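Local coordinates for glyoxalase family protein (Bacillus cereus, PDB 1ZSW) that is of unknown function but binds a zinc ion and belongs to the glyoxalase/bleomycin resistance/dioxygenase (vicinal oxygen chelate) superfamily, at residues Thr134-Gln142 / Arg150-Gly158; Ser183-Met194 / Glu226-Thr236. One frame throughout, in Å; residues are numbered along the deposited sequence. Where two conformers were deposited one is given.

Interaction 1: Thr134-Gln142 / Arg150-Gly158; sequences TYANRPALQ and RLVLLVSNG
A140, V152 and L154, with Y135 laid across them from beyond the type I' turn Y135-R138, make the tightly packed part of this contact. V152 CG1 sits over one face of the Y135 ring, 4.2 Å from the ring centroid and 15° off its normal, a CH-pi contact displaced toward the rim. V152 chi1 of 62° wedges CG1 between backbone N and carbonyl carbon, under the ring, and turns CG2 against A140 CB at 3.7 Å. L154 CD2 fills the other flank, touching Y135 CB at 3.7 Å and A140 CB at 3.8 Å. The small A140 thus lies between two branched side chains, beside the ring and not under it.

Three backbone bonds fix the antiparallel register. L141 and L153 form the hydrogen-bonded pair, exchanging both N-H groups (L141 N to L153 O 2.9 Å, L153 N to L141 O 2.8 Å), and V155 N donates to P139 O at 3.0 Å.

At the partly exposed ends fewer atoms meet. P139 CB reaches V155 CG2 at 4.0 Å, the two side chains crossing at about a right angle; R138 passes its CD near V155 O on the way to E226, and Q142 touches V152 through CG alone.

On the opposite face from Y135, L153 packs on L115 and W118 of helix 112-124, and V155, at the strand's end, also touches L115. Y135 and V152 instead touch R104 of strand 101-109, which runs parallel to strand 150-155 in the same sheet.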
loop_
_atom_site.group_PDB
_atom_site.type_symbol
_atom_site.label_atom_id
_atom_site.label_comp_id
_atom_site.label_asym_id
_atom_site.label_seq_id
_atom_site.Cartn_x
_atom_site.Cartn_y
_atom_site.Cartn_z
ATOM N N THR A 134 19.485 -1.945 -8.218
ATOM C CA THR A 134 18.475 -2.392 -9.140
ATOM C C THR A 134 17.465 -3.096 -8.230
ATOM O O THR A 134 17.860 -3.704 -7.235
ATOM C CB THR A 134 19.135 -3.317 -10.175
ATOM O OG1 THR A 134 20.119 -2.549 -10.909
ATOM C CG2 THR A 134 18.129 -3.891 -11.137
ATOM N N TYR A 135 16.174 -2.929 -8.509
ATOM C CA TYR A 135 15.158 -3.711 -7.808
ATOM C C TYR A 135 14.053 -4.019 -8.788
ATOM O O TYR A 135 13.538 -3.124 -9.417
ATOM C CB TYR A 135 14.623 -2.968 -6.571
ATOM C CG TYR A 135 13.641 -3.825 -5.827
ATOM C CD1 TYR A 135 12.297 -3.839 -6.197
ATOM C CD2 TYR A 135 14.055 -4.618 -4.760
ATOM C CE1 TYR A 135 11.386 -4.661 -5.535
ATOM C CE2 TYR A 135 13.161 -5.461 -4.090
ATOM C CZ TYR A 135 11.809 -5.443 -4.483
ATOM O OH TYR A 135 10.895 -6.271 -3.847
ATOM N N ALA A 136 13.721 -5.304 -8.950
ATOM C CA ALA A 136 12.743 -5.745 -9.934
ATOM C C ALA A 136 12.922 -5.089 -11.303
ATOM O O ALA A 136 11.971 -4.572 -11.910
ATOM C CB ALA A 136 11.300 -5.518 -9.400
ATOM N N ASN A 137 14.180 -5.071 -11.760
ATOM C CA ASN A 137 14.520 -4.579 -13.087
ATOM C C ASN A 137 14.391 -3.070 -13.305
ATOM O O ASN A 137 14.321 -2.609 -14.438
ATOM C CB ASN A 137 13.780 -5.381 -14.157
ATOM C CG ASN A 137 14.170 -6.866 -14.137
ATOM O OD1 ASN A 137 15.352 -7.201 -14.179
ATOM N ND2 ASN A 137 13.183 -7.743 -14.058
ATOM N N ARG A 138 14.393 -2.311 -12.212
ATOM C CA ARG A 138 14.365 -0.861 -12.279
ATOM C C ARG A 138 15.500 -0.271 -11.467
ATOM O O ARG A 138 15.851 -0.800 -10.416
ATOM C CB ARG A 138 13.021 -0.330 -11.726
ATOM C CG ARG A 138 11.840 -0.809 -12.514
ATOM C CD ARG A 138 10.535 -0.043 -12.144
ATOM N NE ARG A 138 9.424 -0.623 -12.899
ATOM C CZ ARG A 138 8.828 -1.762 -12.545
ATOM N NH1 ARG A 138 9.240 -2.387 -11.458
ATOM N NH2 ARG A 138 7.823 -2.258 -13.266
ATOM N N PRO A 139 16.090 0.869 -11.923
ATOM C CA PRO A 139 17.040 1.549 -11.063
ATOM C C PRO A 139 16.379 1.917 -9.738
ATOM O O PRO A 139 15.225 2.304 -9.731
ATOM C CB PRO A 139 17.436 2.813 -11.865
ATOM C CG PRO A 139 16.945 2.581 -13.241
ATOM C CD PRO A 139 15.884 1.543 -13.216
ATOM N N ALA A 140 17.098 1.763 -8.646
ATOM C CA ALA A 140 16.498 1.805 -7.311
ATOM C C ALA A 140 17.432 2.302 -6.215
ATOM O O ALA A 140 18.682 2.258 -6.356
ATOM C CB ALA A 140 16.000 0.391 -6.959
ATOM N N LEU A 141 16.837 2.732 -5.096
ATOM C CA LEU A 141 17.564 3.057 -3.893
ATOM C C LEU A 141 16.786 2.536 -2.722
ATOM O O LEU A 141 15.654 2.986 -2.490
ATOM C CB LEU A 141 17.752 4.590 -3.761
ATOM C CG LEU A 141 18.535 5.188 -2.598
ATOM C CD1 LEU A 141 20.052 4.861 -2.647
ATOM C CD2 LEU A 141 18.338 6.721 -2.576
ATOM N N GLN A 142 17.351 1.563 -2.024
ATOM C CA GLN A 142 16.685 0.985 -0.864
ATOM C C GLN A 142 16.852 1.850 0.364
ATOM O O GLN A 142 17.878 2.489 0.564
ATOM C CB GLN A 142 17.221 -0.425 -0.554
ATOM C CG GLN A 142 16.882 -1.449 -1.601
ATOM C CD GLN A 142 17.563 -2.785 -1.326
ATOM O OE1 GLN A 142 18.035 -3.044 -0.219
ATOM N NE2 GLN A 142 17.620 -3.626 -2.338
ATOM N N ARG A 150 11.013 -1.603 5.545
ATOM C CA ARG A 150 11.850 -1.569 4.366
ATOM C C ARG A 150 11.096 -1.000 3.196
ATOM O O ARG A 150 9.973 -1.470 2.892
ATOM C CB ARG A 150 12.394 -2.979 4.035
ATOM C CG ARG A 150 13.346 -3.502 5.144
ATOM C CD ARG A 150 13.526 -5.016 5.010
ATOM N NE ARG A 150 12.427 -5.738 5.671
ATOM C CZ ARG A 150 12.320 -7.067 5.686
ATOM N NH1 ARG A 150 13.232 -7.822 5.071
ATOM N NH2 ARG A 150 11.313 -7.640 6.322
ATOM N N LEU A 151 11.697 0.032 2.578
ATOM C CA LEU A 151 11.186 0.673 1.374
ATOM C C LEU A 151 12.214 0.767 0.256
ATOM O O LEU A 151 13.409 0.554 0.488
ATOM C CB LEU A 151 10.643 2.099 1.706
ATOM C CG LEU A 151 9.619 2.166 2.842
ATOM C CD1 LEU A 151 10.275 2.609 4.134
ATOM C CD2 LEU A 151 8.472 3.154 2.476
ATOM N N VAL A 152 11.762 0.982 -0.958
ATOM C CA VAL A 152 12.697 1.124 -2.070
ATOM C C VAL A 152 12.167 2.139 -3.068
ATOM O O VAL A 152 11.007 2.054 -3.506
ATOM C CB VAL A 152 13.033 -0.253 -2.727
ATOM C CG1 VAL A 152 11.792 -0.926 -3.339
ATOM C CG2 VAL A 152 14.102 -0.080 -3.845
ATOM N N LEU A 153 13.004 3.128 -3.399
ATOM C CA LEU A 153 12.656 4.055 -4.447
ATOM C C LEU A 153 12.970 3.460 -5.817
ATOM O O LEU A 153 14.043 2.834 -6.000
ATOM C CB LEU A 153 13.386 5.382 -4.261
ATOM C CG LEU A 153 13.225 6.112 -2.955
ATOM C CD1 LEU A 153 14.080 7.363 -2.980
ATOM C CD2 LEU A 153 11.742 6.516 -2.730
ATOM N N LEU A 154 12.058 3.619 -6.750
ATOM C CA LEU A 154 12.143 2.939 -8.051
ATOM C C LEU A 154 11.910 3.940 -9.178
ATOM O O LEU A 154 10.962 4.732 -9.148
ATOM C CB LEU A 154 11.074 1.863 -8.149
ATOM C CG LEU A 154 11.016 0.757 -7.093
ATOM C CD1 LEU A 154 9.644 0.004 -7.219
ATOM C CD2 LEU A 154 12.249 -0.176 -7.220
ATOM N N VAL A 155 12.756 3.921 -10.190
ATOM C CA VAL A 155 12.597 4.877 -11.267
ATOM C C VAL A 155 11.483 4.537 -12.199
ATOM O O VAL A 155 11.439 3.444 -12.762
ATOM C CB VAL A 155 13.921 5.137 -12.039
ATOM C CG1 VAL A 155 13.640 6.000 -13.249
ATOM C CG2 VAL A 155 14.908 5.788 -11.105
ATOM N N SER A 156 10.592 5.517 -12.371
ATOM C CA SER A 156 9.393 5.376 -13.171
ATOM C C SER A 156 9.533 5.871 -14.603
ATOM O O SER A 156 8.750 5.480 -15.453
ATOM C CB SER A 156 8.221 6.112 -12.510
ATOM O OG SER A 156 8.329 7.531 -12.676
ATOM N N ASN A 157 10.513 6.742 -14.855
ATOM C CA ASN A 157 10.605 7.455 -16.133
ATOM C C ASN A 157 9.406 8.387 -16.317
ATOM O O ASN A 157 9.026 8.719 -17.444
ATOM C CB ASN A 157 10.712 6.473 -17.311
ATOM C CG ASN A 157 11.914 5.557 -17.193
ATOM O OD1 ASN A 157 13.027 6.009 -16.912
ATOM N ND2 ASN A 157 11.694 4.259 -17.396
ATOM N N GLY A 158 8.802 8.793 -15.202
ATOM C CA GLY A 158 7.648 9.694 -15.240
ATOM C C GLY A 158 6.293 9.020 -15.420
ATOM O O GLY A 158 5.260 9.688 -15.354
#

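Interaction 2: Ser183-Met194 / Glu226-Thr236; sequences SVELTVRRLDKM and EIVVKYLDGPT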
loop_
_atom_site.group_PDB
_atom_site.type_symbol
_atom_site.label_atom_id
_atom_site.label_comp_id
_atom_site.label_asym_id
_atom_site.label_seq_id
_atom_site.Cartn_x
_atom_site.Cartn_y
_atom_site.Cartn_z
ATOM N N SER A 183 6.438 -1.645 -7.067
ATOM C CA SER A 183 6.521 -3.033 -6.630
ATOM C C SER A 183 6.237 -3.165 -5.146
ATOM O O SER A 183 6.799 -2.395 -4.356
ATOM C CB SER A 183 7.961 -3.536 -6.820
ATOM O OG SER A 183 8.463 -3.137 -8.074
ATOM N N VAL A 184 5.445 -4.168 -4.765
ATOM C CA VAL A 184 5.293 -4.525 -3.328
ATOM C C VAL A 184 5.813 -5.946 -3.192
ATOM O O VAL A 184 5.493 -6.767 -4.002
ATOM C CB VAL A 184 3.813 -4.435 -2.871
ATOM C CG1 VAL A 184 3.668 -4.957 -1.449
ATOM C CG2 VAL A 184 3.338 -2.938 -2.888
ATOM N N GLU A 185 6.643 -6.168 -2.179
ATOM C CA GLU A 185 7.325 -7.474 -1.999
ATOM C C GLU A 185 6.584 -8.319 -0.963
ATOM O O GLU A 185 6.310 -7.840 0.179
ATOM C CB GLU A 185 8.724 -7.198 -1.488
ATOM C CG GLU A 185 9.616 -8.422 -1.416
ATOM C CD GLU A 185 10.945 -8.031 -0.833
ATOM O OE1 GLU A 185 11.798 -7.496 -1.618
ATOM O OE2 GLU A 185 11.136 -8.196 0.402
ATOM N N LEU A 186 6.312 -9.562 -1.354
ATOM C CA LEU A 186 5.686 -10.585 -0.469
ATOM C C LEU A 186 6.741 -11.687 -0.275
ATOM O O LEU A 186 7.291 -12.155 -1.276
ATOM C CB LEU A 186 4.437 -11.192 -1.135
ATOM C CG LEU A 186 3.369 -10.196 -1.610
ATOM C CD1 LEU A 186 2.142 -10.879 -2.162
ATOM C CD2 LEU A 186 2.961 -9.248 -0.466
ATOM N N THR A 187 6.981 -12.077 0.964
ATOM C CA THR A 187 7.952 -13.173 1.257
ATOM C C THR A 187 7.095 -14.334 1.777
ATOM O O THR A 187 6.304 -14.159 2.705
ATOM C CB THR A 187 8.987 -12.703 2.289
ATOM O OG1 THR A 187 9.738 -11.591 1.749
ATOM C CG2 THR A 187 10.011 -13.830 2.594
ATOM N N VAL A 188 7.212 -15.500 1.155
ATOM C CA VAL A 188 6.325 -16.598 1.474
ATOM C C VAL A 188 7.048 -17.952 1.553
ATOM O O VAL A 188 8.126 -18.100 0.975
ATOM C CB VAL A 188 5.180 -16.736 0.406
ATOM C CG1 VAL A 188 4.266 -15.494 0.458
ATOM C CG2 VAL A 188 5.736 -16.927 -1.021
ATOM N N ARG A 189 6.442 -18.913 2.246
ATOM C CA ARG A 189 6.951 -20.317 2.231
ATOM C C ARG A 189 6.646 -21.027 0.928
ATOM O O ARG A 189 7.464 -21.838 0.439
ATOM C CB ARG A 189 6.333 -21.118 3.377
ATOM C CG ARG A 189 6.758 -20.652 4.761
ATOM C CD ARG A 189 7.967 -21.489 5.320
ATOM N NE ARG A 189 8.269 -21.114 6.707
ATOM C CZ ARG A 189 7.357 -21.064 7.674
ATOM N NH1 ARG A 189 6.104 -21.420 7.419
ATOM N NH2 ARG A 189 7.677 -20.660 8.883
ATOM N N ARG A 190 5.456 -20.768 0.393
ATOM C CA ARG A 190 4.947 -21.437 -0.817
ATOM C C ARG A 190 4.700 -20.453 -1.951
ATOM O O ARG A 190 3.590 -19.935 -2.137
ATOM C CB ARG A 190 3.662 -22.215 -0.492
ATOM C CG ARG A 190 3.866 -23.326 0.513
ATOM C CD ARG A 190 4.605 -24.514 -0.104
ATOM N NE ARG A 190 4.017 -24.984 -1.364
ATOM C CZ ARG A 190 3.233 -26.054 -1.503
ATOM N NH1 ARG A 190 2.880 -26.778 -0.441
ATOM N NH2 ARG A 190 2.761 -26.372 -2.709
ATOM N N LEU A 191 5.749 -20.208 -2.720
ATOM C CA LEU A 191 5.690 -19.312 -3.858
ATOM C C LEU A 191 4.702 -19.794 -4.921
ATOM O O LEU A 191 3.986 -18.992 -5.521
ATOM C CB LEU A 191 7.116 -19.158 -4.425
ATOM C CG LEU A 191 7.344 -18.208 -5.601
ATOM C CD1 LEU A 191 8.762 -17.645 -5.571
ATOM C CD2 LEU A 191 7.029 -18.886 -6.935
ATOM N N ASP A 192 4.616 -21.116 -5.128
ATOM C CA ASP A 192 3.652 -21.656 -6.099
ATOM C C ASP A 192 2.208 -21.324 -5.771
ATOM O O ASP A 192 1.408 -20.996 -6.652
ATOM C CB ASP A 192 3.834 -23.186 -6.271
ATOM C CG ASP A 192 3.695 -23.968 -4.961
ATOM O OD1 ASP A 192 3.966 -23.426 -3.863
ATOM O OD2 ASP A 192 3.341 -25.173 -5.027
ATOM N N LYS A 193 1.889 -21.385 -4.488
ATOM C CA LYS A 193 0.519 -21.118 -4.045
ATOM C C LYS A 193 0.207 -19.642 -4.231
ATOM O O LYS A 193 -0.899 -19.296 -4.664
ATOM C CB LYS A 193 0.338 -21.579 -2.589
ATOM C CG LYS A 193 0.517 -23.105 -2.404
ATOM C CD LYS A 193 -0.141 -23.564 -1.110
ATOM C CE LYS A 193 -0.784 -24.954 -1.253
ATOM N NZ LYS A 193 -2.067 -24.922 -2.040
ATOM N N MET A 194 1.161 -18.770 -3.924
ATOM C CA MET A 194 0.934 -17.330 -4.099
ATOM C C MET A 194 0.783 -16.982 -5.577
ATOM O O MET A 194 -0.121 -16.228 -5.969
ATOM C CB MET A 194 2.058 -16.497 -3.440
ATOM C CG MET A 194 1.916 -14.972 -3.663
ATOM S SD MET A 194 0.386 -14.278 -2.976
ATOM C CE MET A 194 0.820 -14.339 -1.291
ATOM N N GLU A 226 2.537 -3.963 -9.387
ATOM C CA GLU A 226 3.546 -5.017 -9.432
ATOM C C GLU A 226 3.776 -5.646 -8.069
ATOM O O GLU A 226 3.869 -4.931 -7.072
ATOM C CB GLU A 226 4.833 -4.477 -10.012
ATOM C CG GLU A 226 5.873 -5.573 -10.280
ATOM C CD GLU A 226 7.117 -4.995 -10.961
ATOM O OE1 GLU A 226 8.066 -4.622 -10.253
ATOM O OE2 GLU A 226 7.086 -4.904 -12.203
ATOM N N ILE A 227 3.857 -6.970 -8.057
ATOM C CA ILE A 227 4.141 -7.737 -6.827
ATOM C C ILE A 227 5.363 -8.608 -7.084
ATOM O O ILE A 227 5.395 -9.319 -8.082
ATOM C CB ILE A 227 2.945 -8.597 -6.431
ATOM C CG1 ILE A 227 1.781 -7.653 -6.025
ATOM C CG2 ILE A 227 3.295 -9.440 -5.241
ATOM C CD1 ILE A 227 0.523 -8.471 -5.677
ATOM N N VAL A 228 6.322 -8.521 -6.179
ATOM C CA VAL A 228 7.529 -9.359 -6.175
ATOM C C VAL A 228 7.309 -10.417 -5.102
ATOM O O VAL A 228 7.142 -10.083 -3.924
ATOM C CB VAL A 228 8.757 -8.513 -5.819
ATOM C CG1 VAL A 228 10.004 -9.426 -5.712
ATOM C CG2 VAL A 228 8.977 -7.449 -6.888
ATOM N N VAL A 229 7.347 -11.685 -5.485
ATOM C CA VAL A 229 7.110 -12.782 -4.545
ATOM C C VAL A 229 8.441 -13.498 -4.325
ATOM O O VAL A 229 9.047 -13.972 -5.288
ATOM C CB VAL A 229 6.032 -13.770 -5.036
ATOM C CG1 VAL A 229 5.836 -14.909 -4.018
ATOM C CG2 VAL A 229 4.699 -13.047 -5.264
ATOM N N LYS A 230 8.868 -13.519 -3.075
ATOM C CA LYS A 230 10.141 -14.169 -2.687
ATOM C C LYS A 230 9.898 -15.406 -1.825
ATOM O O LYS A 230 9.107 -15.395 -0.869
ATOM C CB LYS A 230 11.034 -13.202 -1.898
ATOM C CG LYS A 230 11.448 -11.955 -2.688
ATOM C CD LYS A 230 12.303 -11.034 -1.868
ATOM C CE LYS A 230 13.694 -11.565 -1.609
ATOM N NZ LYS A 230 14.421 -10.576 -0.771
ATOM N N TYR A 231 10.619 -16.488 -2.140
ATOM C CA TYR A 231 10.549 -17.675 -1.309
ATOM C C TYR A 231 11.562 -17.536 -0.177
ATOM O O TYR A 231 12.743 -17.219 -0.411
ATOM C CB TYR A 231 10.883 -18.920 -2.158
ATOM C CG TYR A 231 11.203 -20.138 -1.296
ATOM C CD1 TYR A 231 12.436 -20.762 -1.394
ATOM C CD2 TYR A 231 10.286 -20.636 -0.378
ATOM C CE1 TYR A 231 12.739 -21.888 -0.614
ATOM C CE2 TYR A 231 10.595 -21.744 0.426
ATOM C CZ TYR A 231 11.821 -22.352 0.284
ATOM O OH TYR A 231 12.112 -23.447 1.053
ATOM N N LEU A 232 11.105 -17.721 1.045
ATOM C CA LEU A 232 11.997 -17.786 2.192
ATOM C C LEU A 232 11.459 -18.819 3.157
ATOM O O LEU A 232 10.266 -18.826 3.499
ATOM C CB LEU A 232 12.177 -16.421 2.885
ATOM C CG LEU A 232 13.167 -16.341 4.067
ATOM C CD1 LEU A 232 14.601 -16.515 3.531
ATOM C CD2 LEU A 232 13.068 -15.008 4.774
ATOM N N ASP A 233 12.353 -19.711 3.590
ATOM C CA ASP A 233 12.002 -20.739 4.557
ATOM C C ASP A 233 12.355 -20.158 5.900
ATOM O O ASP A 233 12.700 -18.970 6.000
ATOM C CB ASP A 233 12.851 -22.004 4.278
ATOM C CG ASP A 233 12.190 -23.294 4.766
ATOM O OD1 ASP A 233 11.205 -23.253 5.523
ATOM O OD2 ASP A 233 12.680 -24.382 4.387
ATOM N N GLY A 234 12.277 -20.946 6.958
ATOM C CA GLY A 234 12.653 -20.388 8.256
ATOM C C GLY A 234 11.464 -19.855 9.036
ATOM O O GLY A 234 10.325 -20.117 8.653
ATOM N N PRO A 235 11.707 -19.121 10.136
ATOM C CA PRO A 235 10.561 -18.693 10.936
ATOM C C PRO A 235 9.708 -17.663 10.226
ATOM O O PRO A 235 10.211 -16.838 9.471
ATOM C CB PRO A 235 11.193 -17.997 12.128
ATOM C CG PRO A 235 12.617 -18.412 12.127
ATOM C CD PRO A 235 12.985 -18.716 10.754
ATOM N N THR A 236 8.436 -17.694 10.570
ATOM C CA THR A 236 7.498 -16.685 10.105
ATOM C C THR A 236 7.793 -15.396 10.846
ATOM O O THR A 236 8.163 -15.370 12.058
ATOM C CB THR A 236 6.058 -17.152 10.391
ATOM O OG1 THR A 236 5.778 -18.311 9.597
ATOM C CG2 THR A 236 5.054 -16.095 10.009
HETATM O O HOH W 1 13.256 -9.032 1.733
HETATM O O HOH W 2 14.490 -8.396 -2.530
#
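S183 and E226 open the contact, and backbone bonds carry it onward. V184 N donates to E226 O, V228 N donates to V184 O, and the alternation continues through L186, K230 and V188 to L232 N on V188 O. The middle bonds are the straightest: K230 N to L186 O has an N-H...O angle of 173°. With strand axes 21° apart, this is regular parallel pairing.

The polar side-chain contacts lie at the start of the strands, on the E185-K230 face and beyond the strand ends. S183 OG donates to E226 OE1 at 2.7 Å, meeting it on the anti side and 30° out of the carboxylate plane. E185 and K230 do not form a direct salt bridge: E185 OE1 and K230 NZ stand 4.1 Å apart, and two waters join them, each donating to a different carboxylate oxygen and accepting from NZ. The carboxylate also binds R104 and T103, which probably stabilises its negative charge. Beyond the strands, R189 bends at chi2 to bring its guanidinium edge to G234. R189 NE and R189 NH2 both donate to G234 O, at 3.0 Å and 2.7 Å, in the plane of both groups; the salt bridge to D233 is long.

Apolar packing fills the other face. V229 CG1 touches V188 CG2 at 3.6 Å, while M194 CG presses on V229 CG2 at 3.7 Å and L191 adds its CG. L186 CD1 lies on I227 CG2 at 3.6 Å. The first turn of helix 191-201 therefore closes over V229.

Strand 180-188, helix 191-201 and the return to the parallel neighbour 227-231 through hairpin 205-217 follow the βαβββ topology of vicinal oxygen chelate modules.

Overall arrangement
Interactions 1 and 2 come one after the other along the chain, their centres 19 Å apart, and belong to one sheet in which strand 101-109 lies between 150-155 and 180-188. Two polar links bridge them directly: Y135 OH approaches E185 OE1 at 2.7 Å, a probable hydrogen bond, and R138 NH1 forms a salt bridge with E226 OE1 at 2.8 Å. L154 CD1 packs on S183 OG at 3.5 Å beside them. The zinc, held by H33, H246 and E294, is about 13 Å from the V184 side chain; interaction 1 lies away from that site. The side chains of L186 and H246 are about 9 Å apart, those of V184 and H33 about 10 Å, and interaction 2 supplies no zinc ligand.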